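Cell divisionFtsK/SpoIIIE (Thermomonospora curvata, PDB 4NH0) is a weak ATPase of the ESX (type VII) secretion system, which exports EsxA and EsxB, and may act as its translocase subunit. Local coordinates at residues A[308-313]-A[459-464]; A[339-344]-A[360-365]; A[343-348]-A[423-428]; A[375-380]-A[436-441]. One frame throughout, in Å; residues are numbered along the deposited sequence.

In the fold
All four contacts lie in the first FtsK domain, on or beside its ten-stranded sheet. Contact 3 is central to them. It shares Asp343 and Phe344 with contact 2, whose centre is 9 Å away, and holds Glu425, the inferred active-site residue. Contact 1, centred 11 Å from contact 3, brings part of the predicted P-loop to the loop of Gln459, whose side chain comes within about 3 Å of that of Glu425. Contacts 2 and 4, with centres 13 Å apart, meet where Met376 SD packs 3.7 Å from Ile363 CD1. Contact 4 reaches contact 3 through Leu423 and is more remote from the site, with the side chains of Met376 and Glu425 about 10 Å apart.

Contact 1 (A[308-313]-A[459-464]); sequences LCIGAT and QRLEEG
The carbonyl oxygen of Gly311 receives the alpha C-H of Gln459, with Gln459 CA 3.3 Å from Gly311 O and an angle of 155° at the hydrogen. A second contact of this kind runs the other way, from Ala312 CA to Gln459 O at 3.4 Å. The two backbones run close here, Ala312 CA and Gln459 CA 4.6 Å apart. Beyond them, the Gln459 side chain stands fully extended, CG anti to the backbone N (chi1 180°), which carries its amide across to Thr313. Thr313 OG1 lies 3.2 Å from Gln459 OE1. Shortening Gln459 to an alanine is likely to leave the Thr313 hydroxyl without the amide beside it and open a gap between the two loops. The other end of the contact is apolar. Leu461 CB packs 3.9 Å from Ile310 CD1, the two side chains crossing at about a right angle, while Leu461 CD2 meets Leu308 CD1 tip to tip at 4.1 Å. Phe426 also packs on both Leu308 and Leu461, extending this apolar cluster. The backbone N of Gln459 makes a weak hydrogen bond to OE1 of Glu425, and the Thr313 side chain comes within about 4 Å of a bound sulfate. Strand 306-310 runs directly into Gly311, Ala312 and Thr313 of the predicted ATP-binding loop, and Gln459 follows the adjacent strand 452-458. This is the layout of an ASCE-type P-loop NTPase, whose strand between the Walker A and Walker B strands ends in a polar residue; Gln459 is consistent with that sensor position.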
loop_
_atom_site.group_PDB
_atom_site.type_symbol
_atom_site.label_atom_id
_atom_site.label_comp_id
_atom_site.label_asym_id
_atom_site.label_seq_id
_atom_site.Cartn_x
_atom_site.Cartn_y
_atom_site.Cartn_z
ATOM N N LEU A 308 12.318 -3.382 -46.902
ATOM C CA LEU A 308 13.499 -3.157 -46.079
ATOM C C LEU A 308 14.389 -2.061 -46.658
ATOM O O LEU A 308 14.542 -1.951 -47.873
ATOM C CB LEU A 308 14.289 -4.461 -45.930
ATOM C CG LEU A 308 15.708 -4.404 -45.364
ATOM C CD1 LEU A 308 15.917 -5.503 -44.342
ATOM C CD2 LEU A 308 16.725 -4.528 -46.485
ATOM N N CYS A 309 14.973 -1.252 -45.779
ATOM C CA CYS A 309 15.869 -0.180 -46.198
ATOM C C CYS A 309 17.169 -0.195 -45.404
ATOM O O CYS A 309 17.156 -0.171 -44.176
ATOM C CB CYS A 309 15.185 1.178 -46.048
ATOM S SG CYS A 309 16.297 2.587 -46.232
ATOM N N ILE A 310 18.292 -0.230 -46.114
ATOM C CA ILE A 310 19.601 -0.220 -45.474
ATOM C C ILE A 310 20.428 0.957 -45.976
ATOM O O ILE A 310 20.487 1.216 -47.177
ATOM C CB ILE A 310 20.365 -1.534 -45.728
ATOM C CG1 ILE A 310 19.600 -2.717 -45.137
ATOM C CG2 ILE A 310 21.763 -1.469 -45.134
ATOM C CD1 ILE A 310 19.344 -2.599 -43.651
ATOM N N GLY A 311 21.056 1.672 -45.051
ATOM C CA GLY A 311 21.896 2.799 -45.402
ATOM C C GLY A 311 22.788 3.215 -44.252
ATOM O O GLY A 311 22.306 3.554 -43.172
ATOM N N ALA A 312 24.096 3.190 -44.483
ATOM C CA ALA A 312 25.062 3.582 -43.464
ATOM C C ALA A 312 24.965 5.073 -43.169
ATOM O O ALA A 312 24.194 5.793 -43.803
ATOM C CB ALA A 312 26.470 3.216 -43.898
ATOM N N THR A 313 25.752 5.534 -42.202
ATOM C CA THR A 313 25.734 6.937 -41.807
ATOM C C THR A 313 26.205 7.839 -42.940
ATOM O O THR A 313 27.298 7.659 -43.474
ATOM C CB THR A 313 26.613 7.183 -40.569
ATOM O OG1 THR A 313 26.123 6.404 -39.470
ATOM C CG2 THR A 313 26.594 8.654 -40.186
ATOM N N GLN A 459 20.913 1.108 -40.013
ATOM C CA GLN A 459 22.176 1.684 -40.446
ATOM C C GLN A 459 23.056 0.610 -41.070
ATOM O O GLN A 459 23.698 0.836 -42.094
ATOM C CB GLN A 459 22.893 2.341 -39.268
ATOM C CG GLN A 459 24.229 2.965 -39.608
ATOM C CD GLN A 459 24.868 3.635 -38.410
ATOM O OE1 GLN A 459 24.258 4.490 -37.766
ATOM N NE2 GLN A 459 26.099 3.246 -38.099
ATOM N N ARG A 460 23.070 -0.563 -40.446
ATOM C CA ARG A 460 23.859 -1.685 -40.940
ATOM C C ARG A 460 23.184 -3.018 -40.626
ATOM O O ARG A 460 22.477 -3.148 -39.627
ATOM C CB ARG A 460 25.269 -1.651 -40.348
ATOM C CG ARG A 460 26.146 -2.789 -40.822
ATOM C CD ARG A 460 27.591 -2.630 -40.421
ATOM N NE ARG A 460 27.931 -1.256 -40.077
ATOM C CZ ARG A 460 29.109 -0.892 -39.584
ATOM N NH1 ARG A 460 30.053 -1.805 -39.394
ATOM N NH2 ARG A 460 29.349 0.378 -39.292
ATOM N N LEU A 461 23.417 -4.008 -41.484
ATOM C CA LEU A 461 22.756 -5.302 -41.381
ATOM C C LEU A 461 23.733 -6.476 -41.457
ATOM O O LEU A 461 24.794 -6.376 -42.073
ATOM C CB LEU A 461 21.716 -5.431 -42.494
ATOM C CG LEU A 461 20.623 -6.483 -42.339
ATOM C CD1 LEU A 461 19.708 -6.111 -41.193
ATOM C CD2 LEU A 461 19.839 -6.627 -43.633
ATOM N N GLU A 462 23.373 -7.582 -40.810
ATOM C CA GLU A 462 24.054 -8.858 -41.006
ATOM C C GLU A 462 23.012 -9.921 -41.374
ATOM O O GLU A 462 21.871 -9.868 -40.914
ATOM C CB GLU A 462 24.844 -9.273 -39.766
ATOM C CG GLU A 462 25.299 -8.120 -38.885
ATOM C CD GLU A 462 26.571 -8.443 -38.127
ATOM O OE1 GLU A 462 26.964 -9.626 -38.117
ATOM O OE2 GLU A 462 27.176 -7.519 -37.542
ATOM N N GLU A 463 23.417 -10.882 -42.202
ATOM C CA GLU A 463 22.492 -11.791 -42.888
ATOM C C GLU A 463 21.588 -12.605 -41.966
ATOM O O GLU A 463 20.458 -12.954 -42.343
ATOM C CB GLU A 463 23.284 -12.731 -43.813
ATOM C CG GLU A 463 24.265 -13.676 -43.119
ATOM C CD GLU A 463 25.026 -14.548 -44.110
ATOM O OE1 GLU A 463 24.502 -14.769 -45.223
ATOM O OE2 GLU A 463 26.148 -15.001 -43.788
ATOM N N GLY A 464 22.072 -12.878 -40.759
ATOM C CA GLY A 464 21.316 -13.673 -39.814
ATOM C C GLY A 464 20.038 -13.010 -39.336
ATOM O O GLY A 464 19.085 -13.692 -38.957
#

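Contact 2 (A[339-344]-A[360-365]); sequences FVLVDF and SAIITN
Ile363 and Leu341, which lose the most surface here, are the middle rungs of a parallel beta pair at the margin of the first FtsK domain's P-loop NTPase sheet. Strands 339-343 and 361-364 run with their directions only 6° apart, and the bonding is alternating, as parallel strands require. Leu341 straddles Ile362: its N donates to Ala361 O at 3.1 Å, and its O accepts from Ile363 N at 2.9 Å. Ile363 in turn brackets Val342, since Ile363 O accepts from Asp343 N at 3.0 Å. Two of these carbonyls also take an alpha C-H: Ile362 CA approaches Leu341 O, and Val342 CA approaches Ile363 O. Asp343, third in buried surface, thus contributes through its backbone amide, which meets the oxygen from a direction tilted 19° off the carbonyl plane. At the start of the pair Ser360 N donates to Phe339 O, while the hydroxyl of Ser360 is bonded to His591 O and Ile593 N. The side chains sort onto two faces. Leu341 and Ile362 share one, where Leu341 also touches Val325 of helix 317-329; Val342 and Ile363 share the other, beneath Met376 of helix 371-394. Trp594 packs against Ile363 and Ala361 too. Because strand 359-364 is the outermost of the sheet within this chain, its bonds to strand 337-343 are what join it to the sheet. Val342 and Ile363 run alongside each other on their face; with Ile363 CG1 anti to the carbonyl carbon (chi1 -49°), its CD1 comes to rest 4.2 Å from Val342 CG2.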
loop_
_atom_site.group_PDB
_atom_site.type_symbol
_atom_site.label_atom_id
_atom_site.label_comp_id
_atom_site.label_asym_id
_atom_site.label_seq_id
_atom_site.Cartn_x
_atom_site.Cartn_y
_atom_site.Cartn_z
ATOM N N PHE A 339 0.250 6.143 -39.150
ATOM C CA PHE A 339 1.657 5.782 -39.008
ATOM C C PHE A 339 2.024 5.360 -37.590
ATOM O O PHE A 339 1.456 5.848 -36.615
ATOM C CB PHE A 339 2.558 6.949 -39.420
ATOM C CG PHE A 339 2.468 7.306 -40.874
ATOM C CD1 PHE A 339 3.082 6.518 -41.832
ATOM C CD2 PHE A 339 1.791 8.440 -41.280
ATOM C CE1 PHE A 339 3.007 6.848 -43.170
ATOM C CE2 PHE A 339 1.712 8.775 -42.616
ATOM C CZ PHE A 339 2.321 7.979 -43.561
ATOM N N VAL A 340 2.979 4.443 -37.494
ATOM C CA VAL A 340 3.641 4.138 -36.234
ATOM C C VAL A 340 5.141 4.275 -36.453
ATOM O O VAL A 340 5.784 3.380 -36.999
ATOM C CB VAL A 340 3.309 2.729 -35.719
ATOM C CG1 VAL A 340 4.088 2.435 -34.447
ATOM C CG2 VAL A 340 1.819 2.597 -35.466
ATOM N N LEU A 341 5.688 5.411 -36.040
ATOM C CA LEU A 341 7.084 5.725 -36.302
ATOM C C LEU A 341 7.969 5.313 -35.132
ATOM O O LEU A 341 7.847 5.844 -34.030
ATOM C CB LEU A 341 7.235 7.217 -36.594
ATOM C CG LEU A 341 6.259 7.720 -37.661
ATOM C CD1 LEU A 341 6.387 9.219 -37.865
ATOM C CD2 LEU A 341 6.469 6.975 -38.968
ATOM N N VAL A 342 8.860 4.359 -35.383
ATOM C CA VAL A 342 9.687 3.789 -34.328
ATOM C C VAL A 342 11.177 3.893 -34.637
ATOM O O VAL A 342 11.623 3.524 -35.722
ATOM C CB VAL A 342 9.335 2.308 -34.089
ATOM C CG1 VAL A 342 10.189 1.729 -32.975
ATOM C CG2 VAL A 342 7.858 2.158 -33.766
ATOM N N ASP A 343 11.940 4.403 -33.675
ATOM C CA ASP A 343 13.394 4.428 -33.775
ATOM C C ASP A 343 13.994 3.805 -32.520
ATOM O O ASP A 343 13.733 4.261 -31.410
ATOM C CB ASP A 343 13.906 5.857 -33.965
ATOM C CG ASP A 343 15.328 5.903 -34.494
ATOM O OD1 ASP A 343 16.047 4.890 -34.375
ATOM O OD2 ASP A 343 15.728 6.957 -35.032
ATOM N N PHE A 344 14.794 2.758 -32.703
ATOM C CA PHE A 344 15.382 2.043 -31.576
ATOM C C PHE A 344 16.361 2.916 -30.801
ATOM O O PHE A 344 16.372 2.908 -29.571
ATOM C CB PHE A 344 16.083 0.773 -32.055
ATOM C CG PHE A 344 16.791 0.026 -30.963
ATOM C CD1 PHE A 344 16.073 -0.652 -29.994
ATOM C CD2 PHE A 344 18.173 -0.000 -30.907
ATOM C CE1 PHE A 344 16.720 -1.340 -28.987
ATOM C CE2 PHE A 344 18.826 -0.687 -29.902
ATOM C CZ PHE A 344 18.097 -1.358 -28.942
ATOM N N SER A 360 -0.048 7.989 -35.167
ATOM C CA SER A 360 -0.649 7.471 -33.947
ATOM C C SER A 360 0.342 7.499 -32.792
ATOM O O SER A 360 -0.037 7.734 -31.645
ATOM C CB SER A 360 -1.162 6.047 -34.161
ATOM O OG SER A 360 -1.611 5.484 -32.943
ATOM N N ALA A 361 1.615 7.262 -33.099
ATOM C CA ALA A 361 2.645 7.200 -32.068
ATOM C C ALA A 361 4.050 7.391 -32.627
ATOM O O ALA A 361 4.389 6.860 -33.683
ATOM C CB ALA A 361 2.560 5.879 -31.329
ATOM N N ILE A 362 4.865 8.156 -31.904
ATOM C CA ILE A 362 6.282 8.289 -32.219
ATOM C C ILE A 362 7.110 7.701 -31.084
ATOM O O ILE A 362 7.341 8.356 -30.066
ATOM C CB ILE A 362 6.691 9.757 -32.445
ATOM C CG1 ILE A 362 5.880 10.369 -33.585
ATOM C CG2 ILE A 362 8.177 9.856 -32.754
ATOM C CD1 ILE A 362 6.212 11.816 -33.863
ATOM N N ILE A 363 7.542 6.459 -31.256
ATOM C CA ILE A 363 8.305 5.770 -30.226
ATOM C C ILE A 363 9.802 5.896 -30.486
ATOM O O ILE A 363 10.368 5.154 -31.287
ATOM C CB ILE A 363 7.923 4.285 -30.145
ATOM C CG1 ILE A 363 6.402 4.135 -30.083
ATOM C CG2 ILE A 363 8.577 3.633 -28.941
ATOM C CD1 ILE A 363 5.930 2.701 -30.111
ATOM N N THR A 364 10.436 6.843 -29.803
ATOM C CA THR A 364 11.859 7.093 -29.989
ATOM C C THR A 364 12.669 6.666 -28.772
ATOM O O THR A 364 12.149 6.620 -27.657
ATOM C CB THR A 364 12.135 8.582 -30.273
ATOM O OG1 THR A 364 13.547 8.820 -30.246
ATOM C CG2 THR A 364 11.462 9.456 -29.227
ATOM N N ASN A 365 13.940 6.348 -29.005
ATOM C CA ASN A 365 14.884 6.016 -27.942
ATOM C C ASN A 365 14.429 4.836 -27.087
ATOM O O ASN A 365 13.844 5.018 -26.020
ATOM C CB ASN A 365 15.123 7.243 -27.058
ATOM C CG ASN A 365 16.322 7.082 -26.148
ATOM O OD1 ASN A 365 17.114 6.152 -26.299
ATOM N ND2 ASN A 365 16.466 7.997 -25.198
#

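Contact 3 (A[343-348]-A[423-428]); sequences DFKGGA and LDEFSE
Backbone bonding comes first: Phe344 N donates to Asp424 O at 3.3 Å, fairly straight at 162° but reaching the oxygen from above the carbonyl plane. It accompanies the parallel bridge between Asp343 and Asp424. An Asx turn then bends the chain, Asp343 OD1 accepting from Lys345 N from above the carboxylate plane.

The charged contacts are looser. The carboxylates of Asp343 and Asp424 lie side by side with planes 14° apart, and their OD2 atoms are 4.0 Å from each other. This like-charge approach is probably eased by Lys317, which forms a salt bridge with Asp424 OD2. Lys345 NZ makes a long salt bridge, 3.9 Å, to Glu428 OE1; Lys345 CD also lies near that oxygen, and the bend at chi3 (50°) turns the end of the chain beyond it.

Packing fills the remainder. Phe344 CB meets Glu425 CB at 3.9 Å, and its ring sits obliquely against the backbone carbonyls of Glu425 and Glu428. Lys345 CG lies 4.1 Å from Glu425 CG.

Asp424 and Glu425 close a hydrophobic strand in the manner of a Walker B motif, in keeping with the active-site role inferred for Glu425. The contact thus sits at the ends of neighbouring strands 337-343 and 418-424, with strand 452-458 beyond the latter and helix 427-430 packing its Leu429 on Phe344.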
loop_
_atom_site.group_PDB
_atom_site.type_symbol
_atom_site.label_atom_id
_atom_site.label_comp_id
_atom_site.label_asym_id
_atom_site.label_seq_id
_atom_site.Cartn_x
_atom_site.Cartn_y
_atom_site.Cartn_z
ATOM N N ASP A 343 11.940 4.403 -33.675
ATOM C CA ASP A 343 13.394 4.428 -33.775
ATOM C C ASP A 343 13.994 3.805 -32.520
ATOM O O ASP A 343 13.733 4.261 -31.410
ATOM C CB ASP A 343 13.906 5.857 -33.965
ATOM C CG ASP A 343 15.328 5.903 -34.494
ATOM O OD1 ASP A 343 16.047 4.890 -34.375
ATOM O OD2 ASP A 343 15.728 6.957 -35.032
ATOM N N PHE A 344 14.794 2.758 -32.703
ATOM C CA PHE A 344 15.382 2.043 -31.576
ATOM C C PHE A 344 16.361 2.916 -30.801
ATOM O O PHE A 344 16.372 2.908 -29.571
ATOM C CB PHE A 344 16.083 0.773 -32.055
ATOM C CG PHE A 344 16.791 0.026 -30.963
ATOM C CD1 PHE A 344 16.073 -0.652 -29.994
ATOM C CD2 PHE A 344 18.173 -0.000 -30.907
ATOM C CE1 PHE A 344 16.720 -1.340 -28.987
ATOM C CE2 PHE A 344 18.826 -0.687 -29.902
ATOM C CZ PHE A 344 18.097 -1.358 -28.942
ATOM N N LYS A 345 17.182 3.667 -31.527
ATOM C CA LYS A 345 18.134 4.575 -30.901
ATOM C C LYS A 345 17.601 6.006 -30.934
ATOM O O LYS A 345 16.636 6.300 -31.638
ATOM C CB LYS A 345 19.498 4.487 -31.592
ATOM C CG LYS A 345 19.961 3.056 -31.841
ATOM C CD LYS A 345 21.416 2.995 -32.280
ATOM C CE LYS A 345 22.310 3.808 -31.355
ATOM N NZ LYS A 345 23.754 3.595 -31.650
ATOM N N GLY A 346 18.233 6.894 -30.173
ATOM C CA GLY A 346 17.754 8.258 -30.027
ATOM C C GLY A 346 17.867 9.121 -31.269
ATOM O O GLY A 346 18.411 10.224 -31.220
ATOM N N GLY A 347 17.343 8.625 -32.385
ATOM C CA GLY A 347 17.363 9.370 -33.629
ATOM C C GLY A 347 16.224 10.365 -33.706
ATOM O O GLY A 347 15.111 10.086 -33.259
ATOM N N ALA A 348 16.503 11.536 -34.270
ATOM C CA ALA A 348 15.486 12.564 -34.439
ATOM C C ALA A 348 14.930 12.533 -35.855
ATOM O O ALA A 348 14.674 13.576 -36.456
ATOM C CB ALA A 348 16.057 13.935 -34.120
ATOM N N LEU A 423 10.113 1.044 -38.524
ATOM C CA LEU A 423 11.014 0.738 -37.421
ATOM C C LEU A 423 12.464 0.922 -37.852
ATOM O O LEU A 423 12.990 0.137 -38.640
ATOM C CB LEU A 423 10.778 -0.691 -36.918
ATOM C CG LEU A 423 11.149 -1.025 -35.469
ATOM C CD1 LEU A 423 10.493 -2.328 -35.052
ATOM C CD2 LEU A 423 12.653 -1.110 -35.266
ATOM N N ASP A 424 13.105 1.960 -37.328
ATOM C CA ASP A 424 14.502 2.232 -37.641
ATOM C C ASP A 424 15.421 1.465 -36.696
ATOM O O ASP A 424 15.058 1.202 -35.550
ATOM C CB ASP A 424 14.789 3.733 -37.560
ATOM C CG ASP A 424 16.023 4.137 -38.347
ATOM O OD1 ASP A 424 16.850 3.257 -38.660
ATOM O OD2 ASP A 424 16.165 5.339 -38.652
ATOM N N GLU A 425 16.603 1.109 -37.192
ATOM C CA GLU A 425 17.615 0.400 -36.411
ATOM C C GLU A 425 17.098 -0.911 -35.829
ATOM O O GLU A 425 17.362 -1.230 -34.670
ATOM C CB GLU A 425 18.140 1.291 -35.283
ATOM C CG GLU A 425 18.868 2.529 -35.764
ATOM C CD GLU A 425 20.046 2.197 -36.653
ATOM O OE1 GLU A 425 20.409 3.044 -37.495
ATOM O OE2 GLU A 425 20.609 1.090 -36.511
ATOM N N PHE A 426 16.369 -1.672 -36.637
ATOM C CA PHE A 426 15.822 -2.945 -36.188
ATOM C C PHE A 426 16.925 -3.982 -36.014
ATOM O O PHE A 426 16.744 -4.984 -35.322
ATOM C CB PHE A 426 14.772 -3.458 -37.172
ATOM C CG PHE A 426 15.352 -4.064 -38.416
ATOM C CD1 PHE A 426 15.852 -3.262 -39.427
ATOM C CD2 PHE A 426 15.389 -5.439 -38.579
ATOM C CE1 PHE A 426 16.383 -3.819 -40.571
ATOM C CE2 PHE A 426 15.918 -6.001 -39.721
ATOM C CZ PHE A 426 16.415 -5.190 -40.719
ATOM N N SER A 427 18.066 -3.737 -36.649
ATOM C CA SER A 427 19.200 -4.651 -36.571
ATOM C C SER A 427 19.775 -4.704 -35.162
ATOM O O SER A 427 19.946 -5.782 -34.594
ATOM C CB SER A 427 20.287 -4.242 -37.563
ATOM O OG SER A 427 21.417 -5.090 -37.462
ATOM N N GLU A 428 20.071 -3.537 -34.599
ATOM C CA GLU A 428 20.615 -3.471 -33.248
ATOM C C GLU A 428 19.504 -3.568 -32.208
ATOM O O GLU A 428 19.760 -3.517 -31.005
ATOM C CB GLU A 428 21.424 -2.188 -33.051
ATOM C CG GLU A 428 22.918 -2.436 -32.893
ATOM C CD GLU A 428 23.709 -1.160 -32.694
ATOM O OE1 GLU A 428 23.134 -0.066 -32.869
ATOM O OE2 GLU A 428 24.910 -1.252 -32.360
#

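Contact 4 (A[375-380]-A[436-441]); sequences RMYDAL and FAELFV
Tyr377 and Phe436 form an offset edge-to-face pair: the edge of the tyrosine is turned to the face of the phenylalanine, with centroids 5.8 Å apart and planes at 70°. The two side chains run past one another, heading opposite ways, so that Tyr377 CD1 comes 3.8 Å from Phe436 CD1. Leu439 adds to the grip on the tyrosine, its CB 3.5 Å from Tyr377 CE1 and its CD1 over one face of the ring. Tyr377 OH ends beside Glu438, 3.8 Å from Glu438 CB. Replacing Tyr377 by an alanine is likely to open a gap between the helices and strip Phe436 and Leu439 of their shared aromatic partner.

Two further pairs complete the interface. Met376 CE touches Phe436 CZ at 3.6 Å, brought there by the bend of its chain at chi3 (63°), and the Leu380 and Leu439 side chains cross at about a right angle, CD1 of Leu380 3.7 Å from CD2 of Leu439. Met376 and Tyr377 are neighbours in one helix, and Leu380 follows one turn later. On the other side, Leu439 N bonds to Phe436 O, so the two residues that meet Tyr377 are joined in one helical turn.

Farther out, Phe436 rests on Leu423 and Leu429, while Met376 packs on Val342, Ile363 and Leu366. Arg375 of the same helix forms a salt bridge with Asp638 and a cation-pi contact with Trp594. Segments 375-380 and 437-441 run nearly parallel, their directions 21° and their axes 10.6 Å apart; helix 371-394 packs on strands 337-343 and 359-364, and helix 437-450 on strands 418-424 and 452-458.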
loop_
_atom_site.group_PDB
_atom_site.type_symbol
_atom_site.label_atom_id
_atom_site.label_comp_id
_atom_site.label_asym_id
_atom_site.label_seq_id
_atom_site.Cartn_x
_atom_site.Cartn_y
_atom_site.Cartn_z
ATOM N N ARG A 375 7.040 -3.927 -24.129
ATOM C CA ARG A 375 5.743 -3.265 -24.091
ATOM C C ARG A 375 5.269 -2.964 -25.506
ATOM O O ARG A 375 4.111 -3.204 -25.847
ATOM C CB ARG A 375 5.796 -1.974 -23.275
ATOM C CG ARG A 375 4.642 -1.037 -23.592
ATOM C CD ARG A 375 4.447 0.050 -22.553
ATOM N NE ARG A 375 3.382 0.964 -22.957
ATOM C CZ ARG A 375 2.737 1.779 -22.131
ATOM N NH1 ARG A 375 3.038 1.793 -20.841
ATOM N NH2 ARG A 375 1.782 2.572 -22.594
ATOM N N MET A 376 6.176 -2.440 -26.325
ATOM C CA MET A 376 5.867 -2.121 -27.714
ATOM C C MET A 376 5.444 -3.371 -28.474
ATOM O O MET A 376 4.638 -3.304 -29.400
ATOM C CB MET A 376 7.069 -1.468 -28.397
ATOM C CG MET A 376 6.784 -0.969 -29.803
ATOM S SD MET A 376 8.216 -0.197 -30.575
ATOM C CE MET A 376 9.350 -1.579 -30.638
ATOM N N TYR A 377 5.998 -4.512 -28.075
ATOM C CA TYR A 377 5.605 -5.794 -28.642
ATOM C C TYR A 377 4.116 -6.023 -28.427
ATOM O O TYR A 377 3.369 -6.241 -29.377
ATOM C CB TYR A 377 6.416 -6.934 -28.017
ATOM C CG TYR A 377 6.118 -8.303 -28.588
ATOM C CD1 TYR A 377 6.897 -8.836 -29.605
ATOM C CD2 TYR A 377 5.065 -9.070 -28.102
ATOM C CE1 TYR A 377 6.632 -10.088 -30.128
ATOM C CE2 TYR A 377 4.792 -10.321 -28.621
ATOM C CZ TYR A 377 5.579 -10.824 -29.634
ATOM O OH TYR A 377 5.311 -12.070 -30.151
ATOM N N ASP A 378 3.694 -5.959 -27.168
ATOM C CA ASP A 378 2.307 -6.216 -26.802
ATOM C C ASP A 378 1.365 -5.142 -27.338
ATOM O O ASP A 378 0.203 -5.417 -27.632
ATOM C CB ASP A 378 2.173 -6.319 -25.282
ATOM C CG ASP A 378 2.990 -7.456 -24.700
ATOM O OD1 ASP A 378 3.190 -8.468 -25.403
ATOM O OD2 ASP A 378 3.433 -7.338 -23.538
ATOM N N ALA A 379 1.869 -3.918 -27.461
ATOM C CA ALA A 379 1.071 -2.815 -27.978
ATOM C C ALA A 379 0.731 -3.038 -29.446
ATOM O O ALA A 379 -0.358 -2.691 -29.903
ATOM C CB ALA A 379 1.803 -1.496 -27.797
ATOM N N LEU A 380 1.672 -3.622 -30.181
ATOM C CA LEU A 380 1.470 -3.919 -31.593
ATOM C C LEU A 380 0.782 -5.265 -31.769
ATOM O O LEU A 380 -0.081 -5.421 -32.632
ATOM C CB LEU A 380 2.803 -3.903 -32.340
ATOM C CG LEU A 380 3.504 -2.546 -32.404
ATOM C CD1 LEU A 380 4.844 -2.662 -33.105
ATOM C CD2 LEU A 380 2.620 -1.524 -33.097
ATOM N N PHE A 436 11.932 -10.493 -30.233
ATOM C CA PHE A 436 11.056 -9.520 -30.873
ATOM C C PHE A 436 10.775 -9.885 -32.327
ATOM O O PHE A 436 9.818 -9.395 -32.925
ATOM C CB PHE A 436 11.677 -8.125 -30.792
ATOM C CG PHE A 436 10.724 -7.016 -31.120
ATOM C CD1 PHE A 436 9.848 -6.537 -30.162
ATOM C CD2 PHE A 436 10.710 -6.446 -32.380
ATOM C CE1 PHE A 436 8.972 -5.513 -30.456
ATOM C CE2 PHE A 436 9.835 -5.423 -32.681
ATOM C CZ PHE A 436 8.967 -4.955 -31.717
ATOM N N ALA A 437 11.612 -10.754 -32.887
ATOM C CA ALA A 437 11.495 -11.149 -34.287
ATOM C C ALA A 437 10.177 -11.862 -34.577
ATOM O O ALA A 437 9.716 -11.881 -35.717
ATOM C CB ALA A 437 12.667 -12.032 -34.680
ATOM N N GLU A 438 9.579 -12.447 -33.542
ATOM C CA GLU A 438 8.299 -13.135 -33.679
ATOM C C GLU A 438 7.213 -12.187 -34.170
ATOM O O GLU A 438 6.348 -12.574 -34.956
ATOM C CB GLU A 438 7.873 -13.757 -32.348
ATOM C CG GLU A 438 8.875 -14.735 -31.761
ATOM C CD GLU A 438 8.339 -15.442 -30.531
ATOM O OE1 GLU A 438 7.125 -15.329 -30.260
ATOM O OE2 GLU A 438 9.131 -16.108 -29.834
ATOM N N LEU A 439 7.263 -10.947 -33.694
ATOM C CA LEU A 439 6.306 -9.929 -34.105
ATOM C C LEU A 439 6.415 -9.669 -35.600
ATOM O O LEU A 439 5.406 -9.582 -36.298
ATOM C CB LEU A 439 6.530 -8.631 -33.329
ATOM C CG LEU A 439 5.542 -7.507 -33.639
ATOM C CD1 LEU A 439 4.183 -7.822 -33.044
ATOM C CD2 LEU A 439 6.051 -6.174 -33.127
ATOM N N PHE A 440 7.649 -9.553 -36.081
ATOM C CA PHE A 440 7.915 -9.324 -37.496
ATOM C C PHE A 440 7.319 -10.428 -38.362
ATOM O O PHE A 440 6.676 -10.155 -39.375
ATOM C CB PHE A 440 9.421 -9.226 -37.750
ATOM C CG PHE A 440 10.062 -8.008 -37.148
ATOM C CD1 PHE A 440 9.317 -6.873 -36.881
ATOM C CD2 PHE A 440 11.415 -7.999 -36.853
ATOM C CE1 PHE A 440 9.910 -5.752 -36.331
ATOM C CE2 PHE A 440 12.011 -6.882 -36.303
ATOM C CZ PHE A 440 11.258 -5.758 -36.041
ATOM N N VAL A 441 7.537 -11.673 -37.953
ATOM C CA VAL A 441 7.037 -12.827 -38.689
ATOM C C VAL A 441 5.513 -12.826 -38.749
ATOM O O VAL A 441 4.922 -13.110 -39.790
ATOM C CB VAL A 441 7.518 -14.148 -38.059
ATOM C CG1 VAL A 441 7.018 -15.337 -38.863
ATOM C CG2 VAL A 441 9.033 -14.166 -37.968
#